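Local coordinates for uncharacterized protein (Legionella longbeachae NSW150, PDB 4JZA), which is a phosphoinositide phosphatase that probably removes the 3-phosphate from phosphatidylinositol 3-phosphate and may alter lipid metabolism during host infection, at residues Ile378-Gly383 and Gln392-Ser397; Ser419-Thr424 and Thr437-Leu442; Pro428-Asp433 and Pro622-Pro627; His466-Ala471 and Asp523-Glu528. One frame throughout, in Å; residues are numbered along the deposited sequence.

Interaction 1 of 4, residues Ile378-Gly383 and Gln392-Ser397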
loop_
_atom_site.group_PDB
_atom_site.type_symbol
_atom_site.label_atom_id
_atom_site.label_comp_id
_atom_site.label_asym_id
_atom_site.label_seq_id
_atom_site.Cartn_x
_atom_site.Cartn_y
_atom_site.Cartn_z
ATOM N N ILE A 378 15.024 0.043 5.023
ATOM C CA ILE A 378 15.199 -1.397 5.366
ATOM C C ILE A 378 14.248 -1.882 6.468
ATOM O O ILE A 378 13.933 -3.060 6.548
ATOM C CB ILE A 378 16.653 -1.718 5.808
ATOM C CG1 ILE A 378 17.146 -0.748 6.891
ATOM C CG2 ILE A 378 17.620 -1.647 4.631
ATOM C CD1 ILE A 378 18.295 -1.309 7.688
ATOM N N ALA A 379 13.780 -0.961 7.302
ATOM C CA ALA A 379 12.868 -1.310 8.382
ATOM C C ALA A 379 11.457 -1.061 7.915
ATOM O O ALA A 379 11.218 -0.211 7.042
ATOM C CB ALA A 379 13.160 -0.479 9.604
ATOM N N THR A 380 10.502 -1.783 8.482
ATOM C CA THR A 380 9.129 -1.670 7.969
ATOM C C THR A 380 8.207 -0.858 8.877
ATOM O O THR A 380 7.977 -1.215 10.008
ATOM C CB THR A 380 8.538 -3.042 7.623
ATOM O OG1 THR A 380 7.147 -2.891 7.378
ATOM C CG2 THR A 380 8.773 -4.043 8.748
ATOM N N ARG A 381 7.702 0.258 8.365
ATOM C CA ARG A 381 6.650 1.016 9.044
ATOM C C ARG A 381 5.354 0.208 9.274
ATOM O O ARG A 381 4.551 0.556 10.129
ATOM C CB ARG A 381 6.304 2.290 8.241
ATOM C CG ARG A 381 5.606 1.999 6.918
ATOM C CD ARG A 381 5.128 3.264 6.220
ATOM N NE ARG A 381 4.264 4.058 7.095
ATOM C CZ ARG A 381 4.115 5.392 7.044
ATOM N NH1 ARG A 381 4.772 6.170 6.156
ATOM N NH2 ARG A 381 3.309 5.974 7.941
ATOM N N ASP A 382 5.146 -0.843 8.501
ATOM C CA ASP A 382 3.944 -1.649 8.602
ATOM C C ASP A 382 3.991 -2.647 9.788
ATOM O O ASP A 382 2.959 -3.217 10.187
ATOM C CB ASP A 382 3.691 -2.420 7.286
ATOM C CG ASP A 382 3.263 -1.510 6.097
ATOM O OD1 ASP A 382 3.065 -0.277 6.277
ATOM O OD2 ASP A 382 3.106 -2.050 4.967
ATOM N N GLY A 383 5.162 -2.857 10.363
ATOM C CA GLY A 383 5.298 -3.851 11.395
ATOM C C GLY A 383 5.688 -3.303 12.752
ATOM O O GLY A 383 6.277 -4.031 13.555
ATOM N N GLN A 392 12.741 -7.518 13.239
ATOM C CA GLN A 392 14.161 -7.721 12.954
ATOM C C GLN A 392 14.428 -8.661 11.773
ATOM O O GLN A 392 15.470 -8.589 11.143
ATOM C CB GLN A 392 14.869 -8.266 14.198
ATOM C CG GLN A 392 14.895 -7.284 15.364
ATOM C CD GLN A 392 15.600 -7.830 16.625
ATOM O OE1 GLN A 392 15.455 -7.274 17.709
ATOM N NE2 GLN A 392 16.368 -8.913 16.478
ATOM N N ARG A 393 13.543 -9.603 11.513
ATOM C CA ARG A 393 13.743 -10.460 10.359
ATOM C C ARG A 393 13.649 -9.559 9.131
ATOM O O ARG A 393 14.436 -9.721 8.220
ATOM C CB ARG A 393 12.714 -11.593 10.316
ATOM C CG ARG A 393 12.545 -12.295 8.985
ATOM C CD ARG A 393 13.778 -13.040 8.593
ATOM N NE ARG A 393 13.640 -13.490 7.213
ATOM C CZ ARG A 393 12.950 -14.549 6.835
ATOM N NH1 ARG A 393 12.340 -15.306 7.737
ATOM N NH2 ARG A 393 12.904 -14.883 5.554
ATOM N N HIS A 394 12.700 -8.609 9.122
ATOM C CA HIS A 394 12.606 -7.586 8.068
ATOM C C HIS A 394 13.873 -6.716 7.919
ATOM O O HIS A 394 14.442 -6.606 6.818
ATOM C CB HIS A 394 11.381 -6.693 8.296
ATOM C CG HIS A 394 10.093 -7.347 7.944
ATOM N ND1 HIS A 394 9.378 -7.005 6.821
ATOM C CD2 HIS A 394 9.399 -8.343 8.541
ATOM C CE1 HIS A 394 8.283 -7.745 6.757
ATOM N NE2 HIS A 394 8.276 -8.573 7.784
ATOM N N SER A 395 14.307 -6.084 9.005
ATOM C CA SER A 395 15.462 -5.223 8.901
ATOM C C SER A 395 16.721 -6.007 8.565
ATOM O O SER A 395 17.484 -5.627 7.676
ATOM C CB SER A 395 15.616 -4.359 10.149
ATOM O OG SER A 395 15.890 -5.141 11.288
ATOM N N ASP A 396 16.925 -7.148 9.204
ATOM C CA ASP A 396 18.138 -7.947 8.916
ATOM C C ASP A 396 18.143 -8.407 7.471
ATOM O O ASP A 396 19.115 -8.218 6.733
ATOM C CB ASP A 396 18.240 -9.234 9.780
ATOM C CG ASP A 396 18.518 -8.987 11.282
ATOM O OD1 ASP A 396 19.157 -7.981 11.679
ATOM O OD2 ASP A 396 18.087 -9.868 12.064
ATOM N N SER A 397 17.064 -9.076 7.097
ATOM C CA SER A 397 16.976 -9.685 5.801
ATOM C C SER A 397 17.096 -8.633 4.743
ATOM O O SER A 397 17.738 -8.872 3.722
ATOM C CB SER A 397 15.678 -10.502 5.622
ATOM O OG SER A 397 15.745 -11.822 6.208
#

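Interaction 2 of 4, residues Ser419-Thr424 and Thr437-Leu442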
loop_
_atom_site.group_PDB
_atom_site.type_symbol
_atom_site.label_atom_id
_atom_site.label_comp_id
_atom_site.label_asym_id
_atom_site.label_seq_id
_atom_site.Cartn_x
_atom_site.Cartn_y
_atom_site.Cartn_z
ATOM N N SER A 419 13.442 11.809 8.718
ATOM C CA SER A 419 13.409 12.815 9.765
ATOM C C SER A 419 12.694 12.364 11.025
ATOM O O SER A 419 11.508 12.608 11.192
ATOM C CB SER A 419 12.758 14.084 9.238
ATOM O OG SER A 419 13.303 14.432 7.990
ATOM N N PRO A 420 13.435 11.718 11.911
ATOM C CA PRO A 420 12.927 11.290 13.219
ATOM C C PRO A 420 12.389 12.468 13.980
ATOM O O PRO A 420 13.023 13.509 13.968
ATOM C CB PRO A 420 14.170 10.772 13.935
ATOM C CG PRO A 420 15.112 10.450 12.842
ATOM C CD PRO A 420 14.856 11.425 11.751
ATOM N N ILE A 421 11.230 12.315 14.609
ATOM C CA ILE A 421 10.595 13.379 15.400
ATOM C C ILE A 421 9.887 12.706 16.555
ATOM O O ILE A 421 9.095 11.802 16.310
ATOM C CB ILE A 421 9.622 14.206 14.517
ATOM C CG1 ILE A 421 8.996 15.349 15.306
ATOM C CG2 ILE A 421 8.513 13.358 13.874
ATOM C CD1 ILE A 421 9.740 16.651 15.131
ATOM N N HIS A 422 10.222 13.062 17.803
ATOM C CA HIS A 422 9.523 12.501 18.995
ATOM C C HIS A 422 8.081 13.026 19.063
ATOM O O HIS A 422 7.741 14.062 18.469
ATOM C CB HIS A 422 10.233 12.826 20.322
ATOM C CG HIS A 422 11.404 11.941 20.637
ATOM N ND1 HIS A 422 11.307 10.817 21.444
ATOM C CD2 HIS A 422 12.710 12.039 20.275
ATOM C CE1 HIS A 422 12.503 10.254 21.549
ATOM N NE2 HIS A 422 13.368 10.976 20.849
ATOM N N ALA A 423 7.233 12.313 19.802
ATOM C CA ALA A 423 5.857 12.742 19.986
ATOM C C ALA A 423 5.740 14.096 20.700
ATOM O O ALA A 423 4.811 14.849 20.459
ATOM C CB ALA A 423 5.082 11.688 20.738
ATOM N N THR A 424 6.679 14.430 21.568
ATOM C CA THR A 424 6.598 15.712 22.279
ATOM C C THR A 424 6.893 16.940 21.406
ATOM O O THR A 424 6.630 18.064 21.822
ATOM C CB THR A 424 7.511 15.701 23.522
ATOM O OG1 THR A 424 8.800 15.195 23.162
ATOM C CG2 THR A 424 6.904 14.792 24.610
ATOM N N THR A 437 -1.188 10.806 13.210
ATOM C CA THR A 437 -0.272 9.929 13.968
ATOM C C THR A 437 1.240 10.321 13.845
ATOM O O THR A 437 1.632 11.083 12.977
ATOM C CB THR A 437 -0.495 8.445 13.588
ATOM O OG1 THR A 437 -0.367 8.302 12.177
ATOM C CG2 THR A 437 -1.882 7.967 14.007
ATOM N N LEU A 438 2.075 9.815 14.745
ATOM C CA LEU A 438 3.508 10.085 14.720
ATOM C C LEU A 438 4.096 9.399 13.491
ATOM O O LEU A 438 3.805 8.225 13.233
ATOM C CB LEU A 438 4.186 9.550 15.991
ATOM C CG LEU A 438 5.632 9.992 16.194
ATOM C CD1 LEU A 438 5.678 11.473 16.485
ATOM C CD2 LEU A 438 6.367 9.225 17.289
ATOM N N PRO A 439 4.877 10.142 12.698
ATOM C CA PRO A 439 5.567 9.508 11.597
ATOM C C PRO A 439 6.493 8.411 12.108
ATOM O O PRO A 439 7.024 8.475 13.239
ATOM C CB PRO A 439 6.380 10.646 10.971
ATOM C CG PRO A 439 5.649 11.876 11.314
ATOM C CD PRO A 439 4.983 11.607 12.642
ATOM N N PRO A 440 6.701 7.403 11.266
ATOM C CA PRO A 440 7.463 6.226 11.663
ATOM C C PRO A 440 8.957 6.481 11.687
ATOM O O PRO A 440 9.712 5.697 12.242
ATOM C CB PRO A 440 7.120 5.238 10.556
ATOM C CG PRO A 440 6.902 6.118 9.333
ATOM C CD PRO A 440 6.242 7.342 9.855
ATOM N N ASP A 441 9.376 7.592 11.103
ATOM C CA ASP A 441 10.803 7.929 10.948
ATOM C C ASP A 441 11.634 7.618 12.217
ATOM O O ASP A 441 12.702 7.061 12.094
ATOM C CB ASP A 441 11.034 9.411 10.507
ATOM C CG ASP A 441 10.362 9.796 9.146
ATOM O OD1 ASP A 441 9.153 9.537 8.988
ATOM O OD2 ASP A 441 11.004 10.410 8.242
ATOM N N LEU A 442 11.180 7.948 13.424
ATOM C CA LEU A 442 12.044 7.709 14.596
ATOM C C LEU A 442 12.224 6.204 14.862
ATOM O O LEU A 442 13.345 5.703 15.077
ATOM C CB LEU A 442 11.539 8.449 15.840
ATOM C CG LEU A 442 12.266 8.108 17.154
ATOM C CD1 LEU A 442 13.724 8.554 17.141
ATOM C CD2 LEU A 442 11.553 8.683 18.373
#

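Interaction 3 of 4, residues Pro428-Asp433 and Pro622-Pro627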
loop_
_atom_site.group_PDB
_atom_site.type_symbol
_atom_site.label_atom_id
_atom_site.label_comp_id
_atom_site.label_asym_id
_atom_site.label_seq_id
_atom_site.Cartn_x
_atom_site.Cartn_y
_atom_site.Cartn_z
ATOM N N PRO A 428 1.651 18.390 13.159
ATOM C CA PRO A 428 1.131 18.054 11.826
ATOM C C PRO A 428 1.111 19.272 10.876
ATOM O O PRO A 428 0.543 20.308 11.228
ATOM C CB PRO A 428 -0.292 17.537 12.118
ATOM C CG PRO A 428 -0.271 17.091 13.550
ATOM C CD PRO A 428 0.721 18.003 14.237
ATOM N N ASN A 429 1.757 19.139 9.708
ATOM C CA ASN A 429 1.928 20.244 8.731
ATOM C C ASN A 429 1.996 19.759 7.273
ATOM O O ASN A 429 1.799 18.576 7.014
ATOM C CB ASN A 429 3.159 21.073 9.068
ATOM C CG ASN A 429 4.443 20.271 9.024
ATOM O OD1 ASN A 429 4.534 19.181 8.410
ATOM N ND2 ASN A 429 5.452 20.802 9.701
ATOM N N TRP A 430 2.260 20.646 6.315
ATOM C CA TRP A 430 2.167 20.220 4.918
ATOM C C TRP A 430 3.161 19.128 4.508
ATOM O O TRP A 430 2.895 18.345 3.594
ATOM C CB TRP A 430 2.219 21.412 3.973
ATOM C CG TRP A 430 3.529 22.095 3.799
ATOM C CD1 TRP A 430 4.264 22.738 4.757
ATOM C CD2 TRP A 430 4.220 22.280 2.557
ATOM N NE1 TRP A 430 5.388 23.281 4.191
ATOM C CE2 TRP A 430 5.388 23.017 2.844
ATOM C CE3 TRP A 430 3.968 21.880 1.230
ATOM C CZ2 TRP A 430 6.311 23.384 1.845
ATOM C CZ3 TRP A 430 4.880 22.237 0.235
ATOM C CH2 TRP A 430 6.045 22.986 0.552
ATOM N N ILE A 431 4.275 19.031 5.214
ATOM C CA ILE A 431 5.304 18.095 4.819
ATOM C C ILE A 431 4.910 16.637 5.110
ATOM O O ILE A 431 5.385 15.716 4.434
ATOM C CB ILE A 431 6.628 18.443 5.503
ATOM C CG1 ILE A 431 7.087 19.831 5.075
ATOM C CG2 ILE A 431 7.691 17.408 5.160
ATOM C CD1 ILE A 431 7.744 20.592 6.199
ATOM N N THR A 432 4.047 16.426 6.105
ATOM C CA THR A 432 3.657 15.063 6.531
ATOM C C THR A 432 2.159 14.726 6.238
ATOM O O THR A 432 1.632 13.705 6.711
ATOM C CB THR A 432 4.122 14.752 7.994
ATOM O OG1 THR A 432 3.080 14.093 8.717
ATOM C CG2 THR A 432 4.508 16.006 8.758
ATOM N N ASP A 433 1.518 15.565 5.408
ATOM C CA ASP A 433 0.128 15.386 4.944
ATOM C C ASP A 433 -0.943 15.593 6.042
ATOM O O ASP A 433 -2.087 15.166 5.879
ATOM C CB ASP A 433 -0.074 13.986 4.331
ATOM C CG ASP A 433 0.624 13.795 2.999
ATOM O OD1 ASP A 433 0.926 14.801 2.344
ATOM O OD2 ASP A 433 0.811 12.619 2.581
ATOM N N PRO A 622 8.006 18.651 -3.497
ATOM C CA PRO A 622 9.243 19.160 -4.081
ATOM C C PRO A 622 9.669 20.533 -3.578
ATOM O O PRO A 622 10.861 20.790 -3.432
ATOM C CB PRO A 622 8.915 19.257 -5.579
ATOM C CG PRO A 622 7.740 18.372 -5.791
ATOM C CD PRO A 622 6.968 18.468 -4.527
ATOM N N GLU A 623 8.699 21.417 -3.371
ATOM C CA GLU A 623 8.976 22.789 -2.941
ATOM C C GLU A 623 9.543 22.822 -1.515
ATOM O O GLU A 623 10.154 23.808 -1.115
ATOM C CB GLU A 623 7.733 23.692 -3.059
ATOM C CG GLU A 623 7.471 24.197 -4.474
ATOM C CD GLU A 623 6.082 24.809 -4.695
ATOM O OE1 GLU A 623 5.144 24.460 -3.967
ATOM O OE2 GLU A 623 5.903 25.616 -5.635
ATOM N N TRP A 624 9.405 21.752 -0.749
ATOM C CA TRP A 624 10.085 21.741 0.531
ATOM C C TRP A 624 11.537 21.332 0.398
ATOM O O TRP A 624 12.371 21.911 1.053
ATOM C CB TRP A 624 9.409 20.818 1.520
ATOM C CG TRP A 624 10.133 20.724 2.783
ATOM C CD1 TRP A 624 10.647 19.614 3.338
ATOM C CD2 TRP A 624 10.437 21.797 3.671
ATOM N NE1 TRP A 624 11.262 19.912 4.532
ATOM C CE2 TRP A 624 11.135 21.249 4.758
ATOM C CE3 TRP A 624 10.168 23.171 3.659
ATOM C CZ2 TRP A 624 11.590 22.013 5.801
ATOM C CZ3 TRP A 624 10.610 23.926 4.688
ATOM C CH2 TRP A 624 11.337 23.355 5.747
ATOM N N TYR A 625 11.810 20.328 -0.439
ATOM C CA TYR A 625 13.137 19.665 -0.541
ATOM C C TYR A 625 14.093 20.354 -1.536
ATOM O O TYR A 625 15.351 20.160 -1.474
ATOM C CB TYR A 625 12.963 18.182 -0.934
ATOM C CG TYR A 625 12.263 17.390 0.116
ATOM C CD1 TYR A 625 12.815 17.268 1.382
ATOM C CD2 TYR A 625 11.017 16.779 -0.114
ATOM C CE1 TYR A 625 12.169 16.579 2.391
ATOM C CE2 TYR A 625 10.365 16.047 0.889
ATOM C CZ TYR A 625 10.952 15.962 2.160
ATOM O OH TYR A 625 10.386 15.270 3.230
ATOM N N LEU A 626 13.510 21.112 -2.475
ATOM C CA LEU A 626 14.292 21.770 -3.509
ATOM C C LEU A 626 14.604 23.132 -3.015
ATOM O O LEU A 626 13.809 23.736 -2.341
ATOM C CB LEU A 626 13.515 21.887 -4.821
ATOM C CG LEU A 626 13.253 20.622 -5.655
ATOM C CD1 LEU A 626 12.318 20.909 -6.824
ATOM C CD2 LEU A 626 14.561 20.058 -6.179
ATOM N N PRO A 627 15.761 23.636 -3.352
ATOM C CA PRO A 627 16.153 25.030 -3.173
ATOM C C PRO A 627 15.291 25.995 -3.991
ATOM O O PRO A 627 14.808 25.635 -5.055
ATOM C CB PRO A 627 17.577 25.037 -3.723
ATOM C CG PRO A 627 18.098 23.645 -3.483
ATOM C CD PRO A 627 16.908 22.760 -3.663
#

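Interaction 4 of 4, residues His466-Ala471 and Asp523-Glu528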
loop_
_atom_site.group_PDB
_atom_site.type_symbol
_atom_site.label_atom_id
_atom_site.label_comp_id
_atom_site.label_asym_id
_atom_site.label_seq_id
_atom_site.Cartn_x
_atom_site.Cartn_y
_atom_site.Cartn_z
ATOM N N HIS A 466 20.087 12.197 6.951
ATOM C CA HIS A 466 19.905 13.616 6.686
ATOM C C HIS A 466 18.494 14.034 6.856
ATOM O O HIS A 466 17.660 13.877 5.954
ATOM C CB HIS A 466 20.384 13.965 5.310
ATOM C CG HIS A 466 21.839 13.706 5.143
ATOM N ND1 HIS A 466 22.791 14.411 5.839
ATOM C CD2 HIS A 466 22.493 12.772 4.428
ATOM C CE1 HIS A 466 23.979 13.943 5.523
ATOM N NE2 HIS A 466 23.824 12.951 4.661
ATOM N N PRO A 467 18.205 14.552 8.045
ATOM C CA PRO A 467 16.866 14.971 8.315
ATOM C C PRO A 467 16.706 16.293 7.656
ATOM O O PRO A 467 17.689 16.958 7.417
ATOM C CB PRO A 467 16.838 15.079 9.842
ATOM C CG PRO A 467 18.244 15.322 10.247
ATOM C CD PRO A 467 19.071 14.614 9.233
ATOM N N TYR A 468 15.481 16.641 7.317
ATOM C CA TYR A 468 15.153 17.986 6.830
ATOM C C TYR A 468 13.625 18.161 7.044
ATOM O O TYR A 468 12.802 17.786 6.206
ATOM C CB TYR A 468 15.599 18.237 5.372
ATOM C CG TYR A 468 15.355 19.665 4.964
ATOM C CD1 TYR A 468 15.937 20.699 5.674
ATOM C CD2 TYR A 468 14.511 19.996 3.911
ATOM C CE1 TYR A 468 15.704 22.022 5.355
ATOM C CE2 TYR A 468 14.268 21.326 3.574
ATOM C CZ TYR A 468 14.870 22.327 4.307
ATOM O OH TYR A 468 14.685 23.644 4.043
ATOM N N ASN A 469 13.271 18.699 8.204
ATOM C CA ASN A 469 11.892 18.739 8.650
ATOM C C ASN A 469 11.596 19.997 9.513
ATOM O O ASN A 469 12.506 20.600 10.105
ATOM C CB ASN A 469 11.597 17.449 9.412
ATOM C CG ASN A 469 10.111 17.250 9.658
ATOM O OD1 ASN A 469 9.255 17.599 8.809
ATOM N ND2 ASN A 469 9.779 16.734 10.862
HETATM N N MSE A 470 10.332 20.409 9.545
HETATM C CA MSE A 470 9.901 21.584 10.294
HETATM C C MSE A 470 8.873 21.171 11.299
HETATM O O MSE A 470 7.882 20.531 10.942
HETATM C CB MSE A 470 9.266 22.557 9.302
HETATM C CG MSE A 470 8.800 23.865 9.942
HETATM SE SE MSE A 470 10.331 24.882 10.673
HETATM C CE MSE A 470 10.623 26.022 9.081
ATOM N N ALA A 471 9.095 21.509 12.566
ATOM C CA ALA A 471 8.039 21.404 13.587
ATOM C C ALA A 471 7.764 22.579 14.518
ATOM O O ALA A 471 6.859 23.364 14.283
ATOM C CB ALA A 471 8.292 20.212 14.501
ATOM N N ASP A 523 20.197 28.652 2.511
ATOM C CA ASP A 523 19.546 27.590 1.726
ATOM C C ASP A 523 19.750 26.219 2.362
ATOM O O ASP A 523 20.539 25.449 1.897
ATOM C CB ASP A 523 20.078 27.621 0.279
ATOM C CG ASP A 523 19.497 26.521 -0.619
ATOM O OD1 ASP A 523 18.401 25.972 -0.313
ATOM O OD2 ASP A 523 20.165 26.227 -1.654
ATOM N N TYR A 524 19.020 25.926 3.432
ATOM C CA TYR A 524 19.207 24.682 4.185
ATOM C C TYR A 524 18.855 23.463 3.348
ATOM O O TYR A 524 19.436 22.415 3.532
ATOM C CB TYR A 524 18.329 24.644 5.436
ATOM C CG TYR A 524 18.800 25.486 6.572
ATOM C CD1 TYR A 524 19.827 25.055 7.401
ATOM C CD2 TYR A 524 18.214 26.698 6.833
ATOM C CE1 TYR A 524 20.270 25.826 8.448
ATOM C CE2 TYR A 524 18.658 27.482 7.868
ATOM C CZ TYR A 524 19.673 27.035 8.675
ATOM O OH TYR A 524 20.097 27.849 9.694
ATOM N N ALA A 525 17.866 23.602 2.476
ATOM C CA ALA A 525 17.480 22.517 1.600
ATOM C C ALA A 525 18.660 22.170 0.705
ATOM O O ALA A 525 19.029 21.010 0.558
ATOM C CB ALA A 525 16.251 22.890 0.762
ATOM N N GLY A 526 19.262 23.173 0.116
ATOM C CA GLY A 526 20.397 22.929 -0.748
ATOM C C GLY A 526 21.580 22.354 -0.021
ATOM O O GLY A 526 22.330 21.511 -0.571
ATOM N N ARG A 527 21.757 22.793 1.212
ATOM C CA ARG A 527 22.872 22.303 1.975
ATOM C C ARG A 527 22.712 20.799 2.102
ATOM O O ARG A 527 23.687 20.048 1.867
ATOM C CB ARG A 527 22.956 22.957 3.337
ATOM C CG ARG A 527 23.983 22.317 4.267
ATOM C CD ARG A 527 24.291 23.230 5.451
ATOM N NE ARG A 527 25.078 22.550 6.466
ATOM C CZ ARG A 527 24.596 21.715 7.379
ATOM N NH1 ARG A 527 23.297 21.436 7.439
ATOM N NH2 ARG A 527 25.432 21.144 8.246
ATOM N N GLU A 528 21.489 20.354 2.431
ATOM C CA GLU A 528 21.205 18.925 2.537
ATOM C C GLU A 528 21.492 18.100 1.274
ATOM O O GLU A 528 21.945 16.971 1.368
ATOM C CB GLU A 528 19.753 18.695 2.947
ATOM C CG GLU A 528 19.442 19.197 4.335
ATOM C CD GLU A 528 20.262 18.564 5.444
ATOM O OE1 GLU A 528 20.578 17.396 5.398
ATOM O OE2 GLU A 528 20.571 19.217 6.422
#

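Interaction 1 of 4, residues Ile378-Gly383 and Gln392-Ser397
Thr-380 meets the imidazole of His-394 with its methyl group, and this is where side chains pack most closely between Ile378-Gly383 and helical Gln392-Ser397. CG2 of Thr-380 lies 3.6 Å from ND1 of His-394 and touches CG and CB as well, approaching the ring obliquely. The rotamer divides the threonine's work: OG1 is trans to the backbone N (chi1 169°) and turns to the loop, which leaves the methyl for the helix. Thr-380 OG1 takes the amide N-H of Asp-382 at 3.1 Å, closing an ST turn, and also bonds to the carbonyl of Arg-343. Earlier in the loop the backbone itself comes close to the helix. The carbonyl O of Ile-378 receives a CA-H contact from Ser-395 CA at 3.5 Å, and the same oxygen has a conventional donor in ND2 of Asn-398. All of these touching residues are buried. Within the turn Arg-381 lies on the exposed side, well away from the helix, while Arg-393 on the helix turns outward to pair with Glu-177. The loop after strand 365-374 packs here on the helix it leads into, 388-402, which runs on to strand 412-416, parallel to the first: a beta-alpha-beta crossover.

Interaction 2 of 4, residues Ser419-Thr424 and Thr437-Leu442
Leu-442 supplies the apolar centre, its CG trans to the backbone N (chi1 172°), which carries the two methyls out to different partners. Leu-442 CD1 rests 3.9 Å from Pro-420 CB, while its CD2 sits over the middle of the His-422 imidazole in a CH-pi contact, 3.7 Å from the centroid. The approach is only 10° off the ring normal; the CB of His-422 points away from the helix, but the ring swings back over the methyl. Beside this, Leu-438 lays CD1 against the loop backbone, 3.4 Å from the carbonyl O of Ile-421 and also close to CA of Ala-423. Ile-421 answers with CG2, which crosses the pyrrolidine of Pro-439 obliquely, 4.1 Å from its CG. The segments are the early part of the connection after strand 412-416 and its end with the first residues of helix 441-454, part of a beta-alpha-beta unit that continues into the parallel neighbour 462-465. Toward the edge, His-422, Ala-423 and Leu-438 are exposed. At the polar end Asp-441 OD2 accepts the amide N-H of Ser-419 at 2.9 Å, nearly straight at 169° and on the anti side of the carboxylate. The hydroxyl of Ser-419 is bonded in turn to the backbone N of Tyr-468.

Interaction 3 of 4, residues Pro428-Asp433 and Pro622-Pro627
Two first torsions bring Ile-431 and Trp-624 together. In the isoleucine, CG1 stands opposite the carbonyl carbon (chi1 -62°), carrying CD1 out toward the helix; in the tryptophan, CG extends trans to the backbone N (chi1 176°), which carries the indole across to the loop with a face presented to that methyl. Ile-431 CD1 settles over the five-membered ring of Trp-624 in a CH-pi contact, 3.8 Å from its centroid, and its nearest ring atom is CE2 of Trp-624 at 3.7 Å. The other branch, CG2 of Ile-431, touches the hydroxyl O of Tyr-625 at 3.9 Å. Trp-430 takes the outer side of the contact: the far end of its six-membered ring reaches the start of the helix, where CH2 of Trp-430 lies 4.0 Å from CB of Glu-623. That methylene is met at the edge of the indole, near its plane, while CZ2 of Trp-430 packs on CB of Trp-624. Across the contact the side chains meet mainly through apolar atoms, and Trp-430 is exposed. The polar ends find partners outside the two segments: the carboxylate of Glu-623 bridges to Arg-635 and Lys-645, and NE1 of Trp-624 donates to the carbonyl of Tyr-468, whose ring also stacks with the indole. The short helix 622-625 thus joins the loop before helix 441-454 to the chain approaching strand 469-470, with helix 643-652 packed against Pro-622 and helix 556-574 against Tyr-625.

Interaction 4 of 4, residues His466-Ala471 and Asp523-Glu528
Tyr-468 and Glu-528 have the most surface buried here, and between them they seat the chain following strand 462-465, an outermost strand of the large mixed sheet, on the N-capped start of helix 524-542. The phenol ring lies along the start of the helix. One face of the Tyr-468 ring takes CA of Ala-525 in a CH-pi contact, 4.1 Å from the ring centroid and 26° off the normal, displaced toward the rim. CE1 of Tyr-468 reaches CB of Tyr-524 at 3.7 Å, and the two tyrosine side chains cross at roughly a right angle. Glu-528, one turn further on, is bent at chi2 (-60°): its CG packs against Tyr-468 CD1 at 4.0 Å while the carboxylate swings toward His-466. There OE1 of Glu-528 lies 3.4 Å from CB of His-466. Glu-528 and His-466 have their polar partners outside the segments: Thr-477 OG1 bonds to both Glu-528 OE1 and His-466 ND1, and Glu-535 pairs with NE2 of the histidine. Held at both nitrogens, by Thr-477 and Glu-535, the ring is probably fixed in its rotation. The helix itself begins at Asp-523, the N-cap residue, whose OD1 accepts the amide N-H of Gly-526 at 3.0 Å from above the carboxylate plane.

In the fold
Interactions 1 and 4 are buried, whereas interactions 2 and 3 lie at the surface. Interactions 2 and 3 both draw on the long loop between strand 412-416 and helix 441-454: interaction 2 folds it onto its own helix, interaction 3 fixes it to a helix almost two hundred residues later. Interaction 4 is closest to interaction 3, their centres about 10 Å apart, and Asn-429 ND2 bonds to the carbonyl of Met-470 between them. Interaction 1 is farther off and touches only interaction 2, through Arg-381 on Pro-440. Interaction 2 alone has a direct hydrogen bond between its segments; interaction 3 relies on aromatic and aliphatic surfaces, while in interactions 1 and 4 the principal polar side chains find their strongest partners outside the two segments.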